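Local coordinates for protein lysyl oxidase (PDB 1W7C) that probably oxidises primary amines, peptidyl lysine side chains among them, with a copper ion and a topaquinone cofactor formed from one of its own tyrosines, at residues E637-G641 with E642-A646. Residues are numbered along the deposited sequence; the frame is centred on the assembly and turned at random.
Sequences ESLDG and EDIVA. With CA (calcium ion), chain D; CA (calcium ion), chain E.
E642 has two conformers. In one, the side chain folds back over the turn that precedes it, toward S638 and G641. With chi1 at -65°, E642 CG lies beside its backbone N and 3.3 Å from S638 O. The bend at chi2 (-65°) then turns the carboxylate toward the carbonyl of G641. In this conformer a water donates to G641 O at 2.9 Å and, weakly, to E642 OE1. The carboxylate position is tentative, since it belongs to one conformer of two.

D643 turns away from the loop. Its OD1 binds a calcium ion at 2.3 Å. I644 O binds the same ion at 2.4 Å. I644 N donates to a water that is also a calcium ligand, so main chain, side chain and water hold one site. D497, L498 and D499 complete it. The I644 side chain points back to the loop, with CD1 3.6 Å from L639 O and 4.2 Å from L639 CB.

S638 OG accepts from D640 N at 3.1 Å in an ST turn. D640 is the centre of an inverse gamma turn, closed by a weak bond from G641 N to L639 O. The D640 carboxylate pairs with R506. At the start of the loop, E637 OE1 binds a second calcium ion, shared with E540, F633 and D635.

G641 and E642 both face N505 in a G1 beta bulge. Strand 642-654 pairs antiparallel with strands 488-498, 504-518 and 602-606 in the copper amine oxidase enzyme domain. V645 packs on K495 and T605, and A646 on L604.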
ATOM      1  N   GLU A 637      -8.652 -25.359  19.829  1.00 15.65           N
ATOM      2  CA  GLU A 637     -10.099 -25.450  19.769  1.00 15.31           C
ATOM      3  C   GLU A 637     -10.578 -25.451  18.323  1.00 15.58           C
ATOM      4  O   GLU A 637      -9.955 -24.858  17.454  1.00 15.43           O
ATOM      5  CB  GLU A 637     -10.777 -24.346  20.561  1.00 15.52           C
ATOM      6  CG  GLU A 637     -10.596 -24.505  22.066  1.00 16.56           C
ATOM      7  CD  GLU A 637     -11.194 -23.364  22.860  1.00 17.71           C
ATOM      8  OE1 GLU A 637     -10.869 -22.206  22.552  1.00 16.55           O
ATOM      9  OE2 GLU A 637     -11.963 -23.624  23.815  1.00 21.66           O
ATOM     10  N   SER A 638     -11.646 -26.170  18.068  1.00 16.72           N
ATOM     11  CA  SER A 638     -12.249 -26.170  16.745  1.00 18.43           C
ATOM     12  C   SER A 638     -12.725 -24.774  16.357  1.00 16.10           C
ATOM     13  O   SER A 638     -13.343 -24.066  17.140  1.00 17.06           O
ATOM     14  CB  SER A 638     -13.448 -27.108  16.690  1.00 19.52           C
ATOM     15  OG  SER A 638     -14.055 -27.067  15.402  1.00 20.39           O
ATOM     16  N   LEU A 639     -12.436 -24.425  15.117  1.00 16.45           N
ATOM     17  CA  LEU A 639     -12.920 -23.183  14.519  1.00 17.43           C
ATOM     18  C   LEU A 639     -13.944 -23.487  13.410  1.00 16.60           C
ATOM     19  O   LEU A 639     -14.337 -22.608  12.655  1.00 18.25           O
ATOM     20  CB  LEU A 639     -11.752 -22.401  13.911  1.00 15.94           C
ATOM     21  CG  LEU A 639     -10.658 -21.958  14.889  1.00 17.29           C
ATOM     22  CD1 LEU A 639      -9.507 -21.328  14.102  1.00 21.19           C
ATOM     23  CD2 LEU A 639     -11.173 -21.044  15.960  1.00 19.70           C
ATOM     24  N   ASP A 640     -14.338 -24.754  13.303  1.00 18.83           N
ATOM     25  CA  ASP A 640     -15.115 -25.226  12.171  1.00 18.22           C
ATOM     26  C   ASP A 640     -16.612 -25.008  12.463  1.00 19.19           C
ATOM     27  O   ASP A 640     -17.293 -25.897  12.910  1.00 23.44           O
ATOM     28  CB  ASP A 640     -14.768 -26.716  11.942  1.00 25.09           C
ATOM     29  CG  ASP A 640     -15.249 -27.244  10.631  1.00 31.95           C
ATOM     30  OD1 ASP A 640     -15.936 -26.523   9.912  1.00 27.47           O
ATOM     31  OD2 ASP A 640     -14.998 -28.400  10.236  1.00 42.00           O
ATOM     32  N   GLY A 641     -17.079 -23.776  12.282  1.00 18.82           N
ATOM     33  CA  GLY A 641     -18.453 -23.389  12.614  1.00 18.73           C
ATOM     34  C   GLY A 641     -18.507 -22.846  14.034  1.00 18.94           C
ATOM     35  O   GLY A 641     -19.099 -23.439  14.934  1.00 25.36           O
ATOM     36  N   GLU A 642     -17.820 -21.738  14.241  1.00 15.50           N
ATOM     37  CA  GLU A 642     -17.632 -21.137  15.537  1.00 15.22           C
ATOM     38  C   GLU A 642     -17.530 -19.632  15.359  1.00 14.98           C
ATOM     39  O   GLU A 642     -17.289 -19.154  14.260  1.00 15.49           O
ATOM     40  CB  GLU A 642     -16.376 -21.688  16.214  0.60 13.70           C
ATOM     41  CG  GLU A 642     -16.434 -23.174  16.547  0.60 18.25           C
ATOM     42  CD  GLU A 642     -17.484 -23.578  17.575  0.60 20.62           C
ATOM     43  OE1 GLU A 642     -17.940 -22.751  18.382  0.60 22.28           O
ATOM     44  OE2 GLU A 642     -17.847 -24.763  17.581  0.60 23.73           O
ATOM     45  N   ASP A 643     -17.674 -18.895  16.451  1.00 14.98           N
ATOM     46  CA  ASP A 643     -17.408 -17.449  16.432  1.00 14.46           C
ATOM     47  C   ASP A 643     -15.897 -17.267  16.485  1.00 13.94           C
ATOM     48  O   ASP A 643     -15.240 -17.668  17.463  1.00 14.75           O
ATOM     49  CB  ASP A 643     -18.075 -16.822  17.633  1.00 14.99           C
ATOM     50  CG  ASP A 643     -17.989 -15.338  17.637  1.00 14.77           C
ATOM     51  OD1 ASP A 643     -17.250 -14.766  16.807  1.00 14.45           O
ATOM     52  OD2 ASP A 643     -18.686 -14.659  18.452  1.00 17.02           O
ATOM     53  N   ILE A 644     -15.343 -16.744  15.397  1.00 14.19           N
ATOM     54  CA  ILE A 644     -13.913 -16.604  15.204  1.00 13.05           C
ATOM     55  C   ILE A 644     -13.552 -15.137  15.403  1.00 12.78           C
ATOM     56  O   ILE A 644     -14.306 -14.206  15.050  1.00 13.67           O
ATOM     57  CB  ILE A 644     -13.531 -17.079  13.772  1.00 13.60           C
ATOM     58  CG1 ILE A 644     -13.871 -18.563  13.605  1.00 14.70           C
ATOM     59  CG2 ILE A 644     -12.040 -16.829  13.487  1.00 15.34           C
ATOM     60  CD1 ILE A 644     -13.715 -19.096  12.212  1.00 15.27           C
ATOM     61  N   VAL A 645     -12.365 -14.946  15.975  1.00 13.41           N
ATOM     62  CA  VAL A 645     -11.718 -13.641  16.055  1.00 13.62           C
ATOM     63  C   VAL A 645     -10.357 -13.765  15.338  1.00 12.29           C
ATOM     64  O   VAL A 645      -9.627 -14.749  15.533  1.00 13.91           O
ATOM     65  CB  VAL A 645     -11.441 -13.238  17.535  1.00 14.29           C
ATOM     66  CG1 VAL A 645     -10.704 -11.921  17.634  1.00 14.90           C
ATOM     67  CG2 VAL A 645     -12.715 -13.240  18.328  1.00 14.80           C
ATOM     68  N   ALA A 646     -10.061 -12.781  14.476  1.00 13.29           N
ATOM     69  CA  ALA A 646      -8.737 -12.684  13.874  1.00 13.42           C
ATOM     70  C   ALA A 646      -7.968 -11.599  14.613  1.00 12.46           C
ATOM     71  O   ALA A 646      -8.419 -10.510  14.775  1.00 16.07           O
ATOM     72  CB  ALA A 646      -8.819 -12.363  12.392  1.00 14.13           C
TER
HETATM   73 CA    CA D 802     -16.502 -13.345  15.128  1.00 13.64          CA
HETATM   74 CA    CA E 803      -8.852 -21.085  22.303  1.00 15.06          CA
HETATM   75  O   HOH W   1     -20.630 -22.921  17.364  1.00 50.76           O
HETATM   76  O   HOH W   2     -17.256 -15.159  13.709  1.00 13.86           O
HETATM   77  O   HOH W   3     -10.143 -19.061  22.370  1.00 16.07           O
HETATM   78  O   HOH W   4      -8.923 -20.598  24.671  1.00 16.73           O